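Local coordinates for protein peptidoglycan D,D-transpeptidase PbpA (Mycobacterium tuberculosis, PDB 3UN7) that probably catalyses the cross-linking of peptide stems in the mycobacterial cell-wall peptidoglycan, as a periplasmic penicillin-binding transpeptidase held at the inner membrane, at residues T188-S193 and P409-Y414; A290-G295 and V313-L318. One frame throughout, in Å; residues are numbered along the deposited sequence.

Contact 1 of 2, residues T188-S193 and P409-Y414; sequences TYPPGS and PPHAWY
W413 turns the NE1 edge of its indole to the P190 carbonyl and donates from NE1 to the O of P190 at 2.8 Å. The N-H meets that oxygen on a lone pair in the carbonyl plane, while the oxygen stands 17° out of the indole plane. Proline suits position 190, where the chain is extended, since its ring restrains phi; P191 packs on V313. Farther round the indole, CZ2 packs on CB of Y189 at 3.8 Å. The phenol of Y189 then meets the imidazole of H411 in a T-shaped pair: the tyrosine edge points at the histidine face, the planes are 87° apart, and CD1 lies 3.8 Å from NE2. H411 has CG beside its backbone N (chi1 -58°), which carries the ring over to Y189. ND1 is bonded to the backbone N of N433 and Y189 OH to E432, so Y189 OH and H411 ND1 both have partners. The loop leads into S193, probably the acyl-ester nucleophile, just before helix 196-205. Strand 411-418 lies between strands 393-399 and 425-431 of the five-stranded sheet, where A399 touches P190 and W413, and L430 packs on Y189, H411 and W413.

Contact 2 of 2, residues A290-G295 and V313-L318; sequences AESTVG and VALTPL
A single antiparallel beta bridge in the transpeptidase domain joins 290-295 to the segment leading into helix 317-328. T293 and A314 form its hydrogen-bonded pair: T293 N donates to A314 O at 2.8 Å, and A314 N returns a bond to T293 O at 2.9 Å. The CA of V313 adds a CH...O contact to T293 O. The A314 methyl lies beside the bridge, 4.2 Å from T293 CG2, and V313 spreads its two methyl groups along the partner chain, CG2 lying 3.5 Å from V294 O. Beyond the bridge a side chain takes over the pairing. S292 has OG beside its own backbone N (chi1 -65°), from where it accepts from T316 N at 3.1 Å. One water is hydrogen-bonded to S292 OG, to T316 OG1 and to A290 O, donating to the last. T316 CG2 rests 3.8 Å from A290 CB. T316 is the N-cap of helix 317-328, its OG1 bonded to A319 N, and threonine fits because one branch caps while the other packs. At the far end T293 OG1 accepts from G295 N in an ST turn and also bonds D279. Thus S292 OG takes the N-H of T316 and the bridging water gives A290 O a donor, so polar groups next to the N-cap are bonded although the bridge has ended.

Both contacts are buried, and they adjoin in the transpeptidase domain, with centres 11 Å apart and contact 2 nested in the chain loop that contact 1 closes. Segment 188-193 is common ground: Y189 O probably accepts a hydrogen bond from L315 N, and P191 packs against V313. Contact 1 ties the approach to helix 196-205 to the five-stranded sheet, whereas contact 2 ties the approach to helix 317-328 to another loop. Their chemistry differs accordingly. Against the sheet, aromatic rings do most of the work, with one indole N-H reaching a carbonyl; between two loops, backbone bonds, the hydroxyls of S292 and T316 and one bridging water make the contact.

Contact 1 of 2, residues T188-S193 and P409-Y414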
loop_
_atom_site.group_PDB
_atom_site.type_symbol
_atom_site.label_atom_id
_atom_site.label_comp_id
_atom_site.label_asym_id
_atom_site.label_seq_id
_atom_site.Cartn_x
_atom_site.Cartn_y
_atom_site.Cartn_z
ATOM N N THR A 188 -7.416 -3.684 -5.864
ATOM C CA THR A 188 -7.797 -4.165 -4.545
ATOM C C THR A 188 -7.640 -5.677 -4.513
ATOM O O THR A 188 -7.771 -6.349 -5.545
ATOM C CB THR A 188 -9.251 -3.818 -4.168
ATOM O OG1 THR A 188 -10.122 -4.307 -5.183
ATOM C CG2 THR A 188 -9.449 -2.325 -3.985
ATOM N N TYR A 189 -7.357 -6.194 -3.321
ATOM C CA TYR A 189 -7.057 -7.609 -3.104
ATOM C C TYR A 189 -7.731 -8.028 -1.825
ATOM O O TYR A 189 -7.902 -7.198 -0.941
ATOM C CB TYR A 189 -5.554 -7.799 -2.911
ATOM C CG TYR A 189 -4.726 -7.370 -4.085
ATOM C CD1 TYR A 189 -4.390 -8.287 -5.094
ATOM C CD2 TYR A 189 -4.280 -6.056 -4.202
ATOM C CE1 TYR A 189 -3.622 -7.898 -6.188
ATOM C CE2 TYR A 189 -3.507 -5.656 -5.288
ATOM C CZ TYR A 189 -3.179 -6.583 -6.274
ATOM O OH TYR A 189 -2.413 -6.193 -7.342
ATOM N N PRO A 190 -8.106 -9.316 -1.700
ATOM C CA PRO A 190 -8.543 -9.749 -0.370
ATOM C C PRO A 190 -7.378 -9.582 0.604
ATOM O O PRO A 190 -6.254 -9.943 0.254
ATOM C CB PRO A 190 -8.870 -11.239 -0.560
ATOM C CG PRO A 190 -9.066 -11.416 -2.033
ATOM C CD PRO A 190 -8.191 -10.396 -2.703
ATOM N N PRO A 191 -7.630 -8.996 1.789
ATOM C CA PRO A 191 -6.586 -8.831 2.803
ATOM C C PRO A 191 -6.298 -10.120 3.591
ATOM O O PRO A 191 -5.253 -10.230 4.242
ATOM C CB PRO A 191 -7.181 -7.769 3.725
ATOM C CG PRO A 191 -8.669 -8.056 3.664
ATOM C CD PRO A 191 -8.911 -8.398 2.217
ATOM N N GLY A 192 -7.213 -11.083 3.530
ATOM C CA GLY A 192 -7.034 -12.342 4.243
ATOM C C GLY A 192 -6.768 -12.163 5.728
ATOM O O GLY A 192 -7.404 -11.342 6.381
ATOM N N SER A 193 -5.815 -12.937 6.250
ATOM C CA SER A 193 -5.450 -12.926 7.669
ATOM C C SER A 193 -5.068 -11.556 8.237
ATOM O O SER A 193 -5.208 -11.336 9.443
ATOM C CB SER A 193 -4.294 -13.902 7.920
ATOM O OG SER A 193 -4.678 -15.202 7.528
ATOM N N PRO A 409 -2.741 -20.540 -5.720
ATOM C CA PRO A 409 -1.858 -20.119 -4.632
ATOM C C PRO A 409 -2.360 -18.792 -4.065
ATOM O O PRO A 409 -2.554 -17.842 -4.821
ATOM C CB PRO A 409 -0.500 -19.915 -5.327
ATOM C CG PRO A 409 -0.567 -20.712 -6.568
ATOM C CD PRO A 409 -2.004 -20.730 -6.988
ATOM N N PRO A 410 -2.642 -18.749 -2.760
ATOM C CA PRO A 410 -3.095 -17.513 -2.126
ATOM C C PRO A 410 -2.045 -16.404 -2.152
ATOM O O PRO A 410 -0.866 -16.677 -2.361
ATOM C CB PRO A 410 -3.373 -17.956 -0.688
ATOM C CG PRO A 410 -3.638 -19.428 -0.798
ATOM C CD PRO A 410 -2.649 -19.875 -1.811
ATOM N N HIS A 411 -2.488 -15.163 -1.954
ATOM C CA HIS A 411 -1.595 -14.018 -1.817
ATOM C C HIS A 411 -0.892 -14.050 -0.467
ATOM O O HIS A 411 -1.404 -14.636 0.480
ATOM C CB HIS A 411 -2.387 -12.715 -1.913
ATOM C CG HIS A 411 -3.148 -12.551 -3.193
ATOM N ND1 HIS A 411 -2.633 -12.915 -4.418
ATOM C CD2 HIS A 411 -4.378 -12.036 -3.440
ATOM C CE1 HIS A 411 -3.521 -12.649 -5.362
ATOM N NE2 HIS A 411 -4.586 -12.113 -4.794
ATOM N N ALA A 412 0.263 -13.394 -0.368
ATOM C CA ALA A 412 0.971 -13.299 0.905
ATOM C C ALA A 412 1.069 -11.831 1.249
ATOM O O ALA A 412 1.533 -11.039 0.432
ATOM C CB ALA A 412 2.347 -13.905 0.795
ATOM N N TRP A 413 0.622 -11.487 2.453
ATOM C CA TRP A 413 0.613 -10.124 2.942
ATOM C C TRP A 413 1.505 -10.013 4.166
ATOM O O TRP A 413 1.588 -10.949 4.967
ATOM C CB TRP A 413 -0.778 -9.748 3.425
ATOM C CG TRP A 413 -1.822 -9.361 2.417
ATOM C CD1 TRP A 413 -2.813 -10.159 1.922
ATOM C CD2 TRP A 413 -2.051 -8.048 1.872
ATOM N NE1 TRP A 413 -3.623 -9.439 1.066
ATOM C CE2 TRP A 413 -3.185 -8.136 1.034
ATOM C CE3 TRP A 413 -1.394 -6.812 2.004
ATOM C CZ2 TRP A 413 -3.680 -7.033 0.313
ATOM C CZ3 TRP A 413 -1.892 -5.698 1.285
ATOM C CH2 TRP A 413 -3.023 -5.823 0.456
ATOM N N TYR A 414 2.122 -8.845 4.330
ATOM C CA TYR A 414 2.775 -8.459 5.580
ATOM C C TYR A 414 2.434 -6.997 5.794
ATOM O O TYR A 414 2.659 -6.180 4.914
ATOM C CB TYR A 414 4.282 -8.609 5.445
ATOM C CG TYR A 414 5.131 -8.293 6.673
ATOM C CD1 TYR A 414 5.216 -9.188 7.745
ATOM C CD2 TYR A 414 5.906 -7.131 6.720
ATOM C CE1 TYR A 414 6.036 -8.919 8.844
ATOM C CE2 TYR A 414 6.717 -6.850 7.795
ATOM C CZ TYR A 414 6.769 -7.733 8.859
ATOM O OH TYR A 414 7.590 -7.428 9.906
#

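Contact 2 of 2, residues A290-G295 and V313-L318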
loop_
_atom_site.group_PDB
_atom_site.type_symbol
_atom_site.label_atom_id
_atom_site.label_comp_id
_atom_site.label_asym_id
_atom_site.label_seq_id
_atom_site.Cartn_x
_atom_site.Cartn_y
_atom_site.Cartn_z
ATOM N N ALA A 290 -8.020 3.562 -5.451
ATOM C CA ALA A 290 -9.202 2.704 -5.504
ATOM C C ALA A 290 -9.803 2.590 -4.116
ATOM O O ALA A 290 -9.077 2.463 -3.117
ATOM C CB ALA A 290 -8.831 1.315 -6.033
ATOM N N GLU A 291 -11.127 2.645 -4.054
ATOM C CA GLU A 291 -11.854 2.504 -2.797
ATOM C C GLU A 291 -11.773 1.068 -2.325
ATOM O O GLU A 291 -11.983 0.151 -3.113
ATOM C CB GLU A 291 -13.331 2.898 -2.972
ATOM C CG GLU A 291 -14.093 2.964 -1.648
ATOM C CD GLU A 291 -15.591 2.975 -1.842
ATOM O OE1 GLU A 291 -16.114 2.093 -2.559
ATOM O OE2 GLU A 291 -16.257 3.861 -1.272
ATOM N N SER A 292 -11.465 0.887 -1.039
ATOM C CA SER A 292 -11.455 -0.411 -0.393
ATOM C C SER A 292 -12.807 -0.661 0.256
ATOM O O SER A 292 -13.527 0.284 0.580
ATOM C CB SER A 292 -10.366 -0.473 0.678
ATOM O OG SER A 292 -9.082 -0.368 0.091
ATOM N N THR A 293 -13.152 -1.930 0.434
ATOM C CA THR A 293 -14.494 -2.280 0.915
ATOM C C THR A 293 -14.472 -3.502 1.830
ATOM O O THR A 293 -13.631 -4.374 1.667
ATOM C CB THR A 293 -15.492 -2.506 -0.254
ATOM O OG1 THR A 293 -16.806 -2.725 0.283
ATOM C CG2 THR A 293 -15.094 -3.708 -1.108
ATOM N N VAL A 294 -15.379 -3.521 2.803
ATOM C CA VAL A 294 -15.608 -4.693 3.646
ATOM C C VAL A 294 -16.635 -5.641 2.988
ATOM O O VAL A 294 -16.773 -6.806 3.378
ATOM C CB VAL A 294 -16.054 -4.263 5.073
ATOM C CG1 VAL A 294 -17.510 -3.769 5.075
ATOM C CG2 VAL A 294 -15.846 -5.388 6.077
ATOM N N GLY A 295 -17.354 -5.135 1.991
ATOM C CA GLY A 295 -18.409 -5.904 1.325
ATOM C C GLY A 295 -19.748 -5.713 2.012
ATOM O O GLY A 295 -19.802 -5.149 3.103
ATOM N N VAL A 313 -14.370 -8.707 1.153
ATOM C CA VAL A 313 -13.367 -7.731 1.620
ATOM C C VAL A 313 -12.271 -7.524 0.570
ATOM O O VAL A 313 -11.661 -8.481 0.102
ATOM C CB VAL A 313 -12.739 -8.139 2.971
ATOM C CG1 VAL A 313 -11.982 -6.968 3.590
ATOM C CG2 VAL A 313 -13.810 -8.607 3.914
ATOM N N ALA A 314 -12.028 -6.268 0.197
ATOM C CA ALA A 314 -11.021 -5.962 -0.818
ATOM C C ALA A 314 -10.354 -4.632 -0.471
ATOM O O ALA A 314 -11.035 -3.626 -0.280
ATOM C CB ALA A 314 -11.656 -5.923 -2.209
ATOM N N LEU A 315 -9.026 -4.656 -0.357
ATOM C CA LEU A 315 -8.245 -3.503 0.084
ATOM C C LEU A 315 -7.110 -3.248 -0.894
ATOM O O LEU A 315 -6.545 -4.188 -1.458
ATOM C CB LEU A 315 -7.621 -3.800 1.453
ATOM C CG LEU A 315 -8.292 -3.478 2.795
ATOM C CD1 LEU A 315 -9.575 -4.213 3.000
ATOM C CD2 LEU A 315 -7.328 -3.805 3.921
ATOM N N THR A 316 -6.757 -1.980 -1.082
ATOM C CA THR A 316 -5.527 -1.642 -1.787
ATOM C C THR A 316 -4.392 -1.908 -0.817
ATOM O O THR A 316 -4.609 -1.901 0.391
ATOM C CB THR A 316 -5.474 -0.168 -2.216
ATOM O OG1 THR A 316 -5.524 0.676 -1.062
ATOM C CG2 THR A 316 -6.637 0.185 -3.171
ATOM N N PRO A 317 -3.189 -2.211 -1.326
ATOM C CA PRO A 317 -2.010 -2.222 -0.454
ATOM C C PRO A 317 -1.818 -0.921 0.353
ATOM O O PRO A 317 -1.462 -0.984 1.521
ATOM C CB PRO A 317 -0.858 -2.469 -1.427
ATOM C CG PRO A 317 -1.523 -3.340 -2.520
ATOM C CD PRO A 317 -2.875 -2.673 -2.693
ATOM N N LEU A 318 -2.072 0.238 -0.252
ATOM C CA LEU A 318 -2.039 1.490 0.506
ATOM C C LEU A 318 -3.006 1.504 1.706
ATOM O O LEU A 318 -2.640 1.970 2.791
ATOM C CB LEU A 318 -2.319 2.684 -0.406
ATOM C CG LEU A 318 -2.436 4.054 0.265
ATOM C CD1 LEU A 318 -1.116 4.471 0.884
ATOM C CD2 LEU A 318 -2.947 5.140 -0.714
HETATM O O HOH W 1 -7.914 1.982 -0.707
#